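Local coordinates for protein diphosphomevalonate decarboxylase, putative (Trypanosoma brucei, PDB 2HKE) that probably catalyses the ATP-dependent decarboxylation of (R)-5-diphosphomevalonate to isopentenyl diphosphate in the mevalonate pathway to isoprenoids and sterols, at residues K277-N280 / T286-A289; V311-E316 / K346-H351. The protein carries 1 engineered substitution. All coordinates share one frame; numbering follows the deposited sequence.

Overall arrangement
Met-313 and Leu-348 of contact 2 both pack against residues of contact 1, within the C-terminal domain of the decarboxylase. Contact 1 joins the C-terminal part of helix 267-283 to the edge strand that follows it; contact 2, later in the chain, sets helix 307-317 against residues 346-351 of the loop before strand 358-363. Their centres are 12 Å apart. The CE of Met-313 lies 3.6 Å from CG of Tyr-279 and 3.7 Å from CD2 of Leu-288. Leu-348 adds a second bridge, with CD1 3.9 Å from Tyr-279 CA. The sulfate bound near contact 2 was probably acquired during crystallisation.

Contact 1. Residues K277-N280 / T286-A289; sequences KAYN and TALA
The carboxamide of Asn-280 reads the backbone of residues 287-288 with both of its ends. Its CG stands beside the backbone N and opposite the carbonyl carbon (chi1 -78°), which aims the amide from the helix at the turn that leads into the strand. On the nitrogen end, ND2 donates to Leu-288 O at 2.8 Å; the bond is nearly straight, 171° at the hydrogen, and lies in the amide plane of Asn-280 as well as in the carbonyl plane of its acceptor. The oxygen end is gripped less regularly. Ala-287 N reaches OD1 of Asn-280 at 2.9 Å from above the carbonyl plane, well off a lone pair, and Leu-288 N adds a weak bond to the same OD1 at 3.1 Å. Three backbone groups thus fix the rotation of one buried amide, and the amide in turn gives the two peptide N-H groups an acceptor. Thr-286 CG2 lies alongside, 3.9 Å from ND2 of Asn-280.

Tyr-279 supplies the apolar half of the contact. With CG anti to the backbone N (chi1 -178°), the ring extends across the Leu-288 side chain at about a right angle. Its CD2 meets CD2 of Leu-288 at 4.1 Å, while CE2 comes within 4.2 Å of Ala-287 CB; both methyl groups approach obliquely. The phenol OH is hydrogen-bonded to Glu-309, and Tyr-345 meets the ring edge-to-face.

This is a helix-to-strand connection of the GHMP-type C-terminal domain, in which an asparagine of helix 267-283 bonds the backbone of the turn leading into the outer strand 288-291. Leu-288 continues onto strand 298-303 and helix 307-317, whereas Thr-286 and Ala-289 touch helix 237-256.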
ATOM      1  N   LYS A 277      11.901  -7.781 -17.010  1.00 19.21           N
ATOM      2  CA  LYS A 277      12.937  -7.190 -17.848  1.00 20.37           C
ATOM      3  C   LYS A 277      13.061  -7.877 -19.202  1.00 20.40           C
ATOM      4  O   LYS A 277      13.174  -7.217 -20.248  1.00 19.41           O
ATOM      5  CB  LYS A 277      14.285  -7.229 -17.125  1.00 20.75           C
ATOM      6  CG  LYS A 277      14.367  -6.212 -16.003  1.00 21.98           C
ATOM      7  CD  LYS A 277      15.713  -6.336 -15.298  1.00 23.72           C
ATOM      8  CE  LYS A 277      15.860  -5.281 -14.227  1.00 28.97           C
ATOM      9  NZ  LYS A 277      17.149  -5.496 -13.511  1.00 31.01           N
ATOM     10  N   ALA A 278      13.039  -9.204 -19.181  1.00 20.07           N
ATOM     11  CA  ALA A 278      13.177 -10.013 -20.397  1.00 20.53           C
ATOM     12  C   ALA A 278      11.970  -9.840 -21.309  1.00 20.53           C
ATOM     13  O   ALA A 278      12.099  -9.806 -22.522  1.00 18.65           O
ATOM     14  CB  ALA A 278      13.323 -11.477 -20.045  1.00 20.76           C
ATOM     15  N   TYR A 279      10.791  -9.697 -20.718  1.00 20.22           N
ATOM     16  CA  TYR A 279       9.578  -9.424 -21.496  1.00 19.81           C
ATOM     17  C   TYR A 279       9.666  -8.084 -22.191  1.00 18.65           C
ATOM     18  O   TYR A 279       9.401  -7.979 -23.362  1.00 19.84           O
ATOM     19  CB  TYR A 279       8.377  -9.448 -20.575  1.00 20.52           C
ATOM     20  CG  TYR A 279       7.055  -9.218 -21.254  1.00 19.69           C
ATOM     21  CD1 TYR A 279       6.631 -10.060 -22.273  1.00 19.90           C
ATOM     22  CD2 TYR A 279       6.231  -8.175 -20.873  1.00 21.74           C
ATOM     23  CE1 TYR A 279       5.421  -9.878 -22.862  1.00 22.02           C
ATOM     24  CE2 TYR A 279       5.000  -7.969 -21.488  1.00 22.44           C
ATOM     25  CZ  TYR A 279       4.611  -8.829 -22.476  1.00 21.52           C
ATOM     26  OH  TYR A 279       3.382  -8.633 -23.105  1.00 24.23           O
ATOM     27  N   ASN A 280      10.043  -7.053 -21.468  1.00 19.15           N
ATOM     28  CA  ASN A 280      10.092  -5.716 -22.009  1.00 19.39           C
ATOM     29  C   ASN A 280      11.146  -5.712 -23.117  1.00 19.41           C
ATOM     30  O   ASN A 280      10.964  -5.080 -24.159  1.00 19.13           O
ATOM     31  CB  ASN A 280      10.475  -4.753 -20.902  1.00 19.30           C
ATOM     32  CG  ASN A 280       9.324  -4.415 -19.974  1.00 18.20           C
ATOM     33  OD1 ASN A 280       8.127  -4.543 -20.344  1.00 16.29           O
ATOM     34  ND2 ASN A 280       9.669  -3.963 -18.754  1.00 17.68           N
ATOM     35  N   THR A 286       8.989  -0.762 -22.733  1.00 19.70           N
ATOM     36  CA  THR A 286       8.619  -0.958 -21.329  1.00 19.23           C
ATOM     37  C   THR A 286       7.089  -1.086 -21.255  1.00 19.19           C
ATOM     38  O   THR A 286       6.366  -0.099 -21.148  1.00 18.94           O
ATOM     39  CB  THR A 286       9.144   0.140 -20.478  1.00 19.49           C
ATOM     40  OG1 THR A 286      10.586   0.247 -20.661  1.00 20.26           O
ATOM     41  CG2 THR A 286       8.823  -0.170 -18.962  1.00 18.67           C
ATOM     42  N   ALA A 287       6.633  -2.329 -21.393  1.00 18.68           N
ATOM     43  CA  ALA A 287       5.221  -2.652 -21.342  1.00 18.73           C
ATOM     44  C   ALA A 287       4.725  -2.967 -19.929  1.00 18.85           C
ATOM     45  O   ALA A 287       3.508  -2.945 -19.642  1.00 18.38           O
ATOM     46  CB  ALA A 287       4.942  -3.817 -22.305  1.00 18.55           C
ATOM     47  N   LEU A 288       5.649  -3.320 -19.045  1.00 19.32           N
ATOM     48  CA  LEU A 288       5.293  -3.956 -17.759  1.00 18.34           C
ATOM     49  C   LEU A 288       6.296  -3.448 -16.741  1.00 19.09           C
ATOM     50  O   LEU A 288       7.476  -3.387 -17.040  1.00 16.97           O
ATOM     51  CB  LEU A 288       5.329  -5.499 -17.873  1.00 19.45           C
ATOM     52  CG  LEU A 288       4.919  -6.340 -16.672  1.00 19.28           C
ATOM     53  CD1 LEU A 288       3.420  -6.027 -16.223  1.00 16.69           C
ATOM     54  CD2 LEU A 288       5.095  -7.849 -16.952  1.00 17.27           C
ATOM     55  N   ALA A 289       5.819  -3.040 -15.559  1.00 18.66           N
ATOM     56  CA  ALA A 289       6.675  -2.600 -14.477  1.00 19.05           C
ATOM     57  C   ALA A 289       6.429  -3.420 -13.250  1.00 18.46           C
ATOM     58  O   ALA A 289       5.292  -3.858 -13.001  1.00 18.23           O
ATOM     59  CB  ALA A 289       6.417  -1.102 -14.122  1.00 17.01           C
TER

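Contact 2. Residues V311-E316 / K346-H351. With SO4 (sulfate ion), chain D.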
ATOM      1  N   VAL A 311      -0.153 -11.217 -18.492  1.00 18.48           N
ATOM      2  CA  VAL A 311      -0.573 -12.247 -17.589  1.00 18.58           C
ATOM      3  C   VAL A 311      -0.365 -13.640 -18.223  1.00 20.08           C
ATOM      4  O   VAL A 311       0.128 -14.558 -17.540  1.00 20.08           O
ATOM      5  CB  VAL A 311      -1.999 -12.034 -17.108  1.00 18.35           C
ATOM      6  CG1 VAL A 311      -2.468 -13.242 -16.279  1.00 19.70           C
ATOM      7  CG2 VAL A 311      -2.116 -10.720 -16.336  1.00 18.58           C
ATOM      8  N   ALA A 312      -0.650 -13.770 -19.520  1.00 19.98           N
ATOM      9  CA  ALA A 312      -0.353 -15.022 -20.253  1.00 20.32           C
ATOM     10  C   ALA A 312       1.139 -15.370 -20.166  1.00 20.04           C
ATOM     11  O   ALA A 312       1.514 -16.546 -19.959  1.00 20.31           O
ATOM     12  CB  ALA A 312      -0.773 -14.925 -21.746  1.00 20.96           C
ATOM     13  N   MET A 313       1.973 -14.358 -20.346  1.00 20.12           N
ATOM     14  CA  MET A 313       3.439 -14.521 -20.272  1.00 20.39           C
ATOM     15  C   MET A 313       3.819 -14.979 -18.894  1.00 20.52           C
ATOM     16  O   MET A 313       4.576 -15.943 -18.735  1.00 20.04           O
ATOM     17  CB  MET A 313       4.121 -13.202 -20.648  1.00 20.01           C
ATOM     18  CG  MET A 313       5.618 -13.220 -20.577  1.00 21.56           C
ATOM     19  SD  MET A 313       6.259 -12.856 -18.921  1.00 21.37           S
ATOM     20  CE  MET A 313       5.661 -11.165 -18.542  1.00 20.87           C
ATOM     21  N   LEU A 314       3.290 -14.323 -17.849  1.00 19.04           N
ATOM     22  CA  LEU A 314       3.552 -14.794 -16.470  1.00 20.08           C
ATOM     23  C   LEU A 314       3.206 -16.268 -16.233  1.00 20.21           C
ATOM     24  O   LEU A 314       3.937 -16.958 -15.537  1.00 20.78           O
ATOM     25  CB  LEU A 314       2.814 -13.943 -15.423  1.00 19.11           C
ATOM     26  CG  LEU A 314       3.227 -12.461 -15.344  1.00 20.46           C
ATOM     27  CD1 LEU A 314       2.419 -11.704 -14.268  1.00 20.58           C
ATOM     28  CD2 LEU A 314       4.757 -12.309 -15.136  1.00 20.34           C
ATOM     29  N   MET A 315       2.064 -16.723 -16.759  1.00 21.70           N
ATOM     30  CA  MET A 315       1.574 -18.105 -16.535  1.00 21.29           C
ATOM     31  C   MET A 315       2.424 -19.172 -17.185  1.00 22.22           C
ATOM     32  O   MET A 315       2.366 -20.331 -16.787  1.00 21.54           O
ATOM     33  CB  MET A 315       0.160 -18.236 -17.024  1.00 21.13           C
ATOM     34  CG  MET A 315      -0.856 -17.421 -16.203  1.00 21.76           C
ATOM     35  SD  MET A 315      -0.910 -17.771 -14.461  1.00 23.72           S
ATOM     36  CE  MET A 315       0.232 -16.601 -13.706  1.00 20.97           C
ATOM     37  N   GLU A 316       3.166 -18.793 -18.204  1.00 21.62           N
ATOM     38  CA  GLU A 316       4.111 -19.701 -18.803  1.00 23.37           C
ATOM     39  C   GLU A 316       5.263 -20.013 -17.855  1.00 23.62           C
ATOM     40  O   GLU A 316       5.859 -21.052 -17.940  1.00 25.97           O
ATOM     41  CB  GLU A 316       4.589 -19.108 -20.096  1.00 24.70           C
ATOM     42  CG  GLU A 316       3.494 -19.121 -21.071  1.00 27.75           C
ATOM     43  CD  GLU A 316       3.193 -20.511 -21.644  1.00 35.78           C
ATOM     44  OE1 GLU A 316       4.114 -21.368 -21.698  1.00 35.38           O
ATOM     45  OE2 GLU A 316       2.033 -20.698 -22.061  1.00 37.54           O
ATOM     46  N   LYS A 346       7.746 -17.254 -24.320  1.00 27.15           N
ATOM     47  CA  LYS A 346       7.864 -18.426 -23.506  1.00 28.93           C
ATOM     48  C   LYS A 346       9.369 -18.570 -23.279  1.00 29.60           C
ATOM     49  O   LYS A 346      10.197 -18.128 -24.099  1.00 32.43           O
ATOM     50  CB  LYS A 346       7.270 -19.657 -24.206  1.00 29.41           C
ATOM     51  CG  LYS A 346       5.807 -19.545 -24.533  1.00 30.95           C
ATOM     52  CD  LYS A 346       5.346 -20.687 -25.442  1.00 30.90           C
ATOM     53  CE  LYS A 346       3.902 -20.456 -25.918  1.00 33.02           C
ATOM     54  NZ  LYS A 346       3.370 -21.668 -26.576  1.00 32.81           N
ATOM     55  N   LYS A 347       9.715 -19.167 -22.159  1.00 30.00           N
ATOM     56  CA  LYS A 347      11.090 -19.404 -21.776  1.00 29.46           C
ATOM     57  C   LYS A 347      11.925 -18.123 -21.867  1.00 28.23           C
ATOM     58  O   LYS A 347      12.967 -18.079 -22.535  1.00 29.15           O
ATOM     59  CB  LYS A 347      11.680 -20.570 -22.616  1.00 32.16           C
ATOM     60  CG  LYS A 347      11.008 -21.925 -22.325  1.00 35.85           C
ATOM     61  CD  LYS A 347      11.456 -22.523 -20.949  1.00 40.77           C
ATOM     62  CE  LYS A 347      10.629 -23.808 -20.523  1.00 41.80           C
ATOM     63  NZ  LYS A 347       9.112 -23.680 -20.587  1.00 45.93           N
ATOM     64  N   LEU A 348      11.483 -17.087 -21.166  1.00 23.70           N
ATOM     65  CA  LEU A 348      12.209 -15.822 -21.168  1.00 24.62           C
ATOM     66  C   LEU A 348      13.307 -15.814 -20.110  1.00 24.06           C
ATOM     67  O   LEU A 348      14.198 -15.008 -20.168  1.00 24.82           O
ATOM     68  CB  LEU A 348      11.248 -14.653 -20.937  1.00 23.94           C
ATOM     69  CG  LEU A 348      10.201 -14.413 -22.026  1.00 26.19           C
ATOM     70  CD1 LEU A 348       9.234 -13.315 -21.607  1.00 31.05           C
ATOM     71  CD2 LEU A 348      10.867 -14.070 -23.349  1.00 29.44           C
ATOM     72  N   ILE A 349      13.101 -16.612 -19.064  1.00 25.15           N
ATOM     73  CA  ILE A 349      14.059 -16.809 -17.978  1.00 24.61           C
ATOM     74  C   ILE A 349      14.186 -18.289 -17.695  1.00 24.97           C
ATOM     75  O   ILE A 349      13.344 -19.074 -18.102  1.00 24.83           O
ATOM     76  CB  ILE A 349      13.665 -16.082 -16.658  1.00 24.75           C
ATOM     77  CG1 ILE A 349      12.354 -16.615 -16.079  1.00 26.08           C
ATOM     78  CG2 ILE A 349      13.635 -14.557 -16.906  1.00 25.33           C
ATOM     79  CD1 ILE A 349      12.069 -16.162 -14.630  1.00 24.25           C
ATOM     80  N   ASP A 350      15.229 -18.618 -16.944  1.00 25.71           N
ATOM     81  CA  ASP A 350      15.456 -19.927 -16.392  1.00 26.80           C
ATOM     82  C   ASP A 350      15.121 -19.871 -14.901  1.00 26.43           C
ATOM     83  O   ASP A 350      15.865 -19.265 -14.131  1.00 26.09           O
ATOM     84  CB  ASP A 350      16.965 -20.271 -16.562  1.00 28.63           C
ATOM     85  CG  ASP A 350      17.333 -21.638 -16.018  1.00 32.12           C
ATOM     86  OD1 ASP A 350      16.420 -22.465 -15.703  1.00 41.56           O
ATOM     87  OD2 ASP A 350      18.574 -21.887 -15.920  1.00 45.79           O
ATOM     88  N   HIS A 351      14.003 -20.480 -14.506  1.00 25.79           N
ATOM     89  CA  HIS A 351      13.599 -20.523 -13.105  1.00 26.22           C
ATOM     90  C   HIS A 351      12.605 -21.661 -12.953  1.00 26.58           C
ATOM     91  O   HIS A 351      11.785 -21.899 -13.868  1.00 25.92           O
ATOM     92  CB  HIS A 351      12.949 -19.187 -12.667  1.00 26.40           C
ATOM     93  CG  HIS A 351      12.665 -19.100 -11.203  1.00 23.87           C
ATOM     94  ND1 HIS A 351      13.659 -18.865 -10.281  1.00 24.48           N
ATOM     95  CD2 HIS A 351      11.502 -19.144 -10.498  1.00 24.46           C
ATOM     96  CE1 HIS A 351      13.131 -18.808  -9.068  1.00 24.38           C
ATOM     97  NE2 HIS A 351      11.824 -18.967  -9.171  1.00 22.43           N
TER
HETATM   98  S   SO4 D 382      17.959 -16.036 -16.769  1.00 37.23           S
HETATM   99  O1  SO4 D 382      19.346 -16.334 -16.433  1.00 38.30           O
HETATM  100  O2  SO4 D 382      17.698 -16.460 -18.127  1.00 34.71           O
HETATM  101  O3  SO4 D 382      17.102 -16.749 -15.816  1.00 31.05           O
HETATM  102  O4  SO4 D 382      17.776 -14.599 -16.617  1.00 40.22           O
HETATM  103  O   HOH W   1       8.532 -21.004 -19.636  1.00 44.34           O
HETATM  104  O   HOH W   2       6.729 -22.057 -21.628  1.00 50.14           O
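Met-313 meets Leu-348 where helix 307-317 faces the loop that precedes strand 358-363, a helix-to-loop packing within the C-terminal domain. From CB the methionine chain sets out with CG anti to the backbone N (chi1 178°), and this CG rests 3.8 Å from CD1 of Leu-348. The chain then bends at chi2, bringing SD to 4.0 Å from the same CD1, so one leucine methyl packs along two successive atoms of the thioether. A second bend at chi3 (-61°) turns CE away from Leu-348, toward contact 1. The two side chains cross at about a right angle, and the leucine presents a single branch.

Farther along, the carboxylate of Glu-316 lies against the aliphatic part of Lys-346, the two chains crossing obliquely. OE1 of Glu-316 is 3.8 Å from CG of Lys-346, whose chain runs on extended, and the ammonium NZ remains 4.8 Å from Glu-316 OE2. The charges are near without touching. Two waters link Glu-316 to the neighbouring Lys-347: one donates to Glu-316 O and accepts from Lys-347 NZ at 2.9 Å, with a weak bond from Lys-347 N. The second donates to Glu-316 OE1 at 2.7 Å and is held weakly by the same NZ. His-317, next along the chain, bridges the two segments, hydrogen-bonded through ND1 to Met-313 O and through NE2 to Leu-348 N.

In the same loop, Asp-350 N donates to sulfate O3 at 2.9 Å, and Arg-274 binds the same anion, probably a crystallisation component.

Chemically, the contact divides into an apolar patch and a hydrated rim. Glu-316 and the two lysines probably attract at longer range; the water route to the carboxylate includes a weak bond, while the stronger NZ-water bond leads to Glu-316 O.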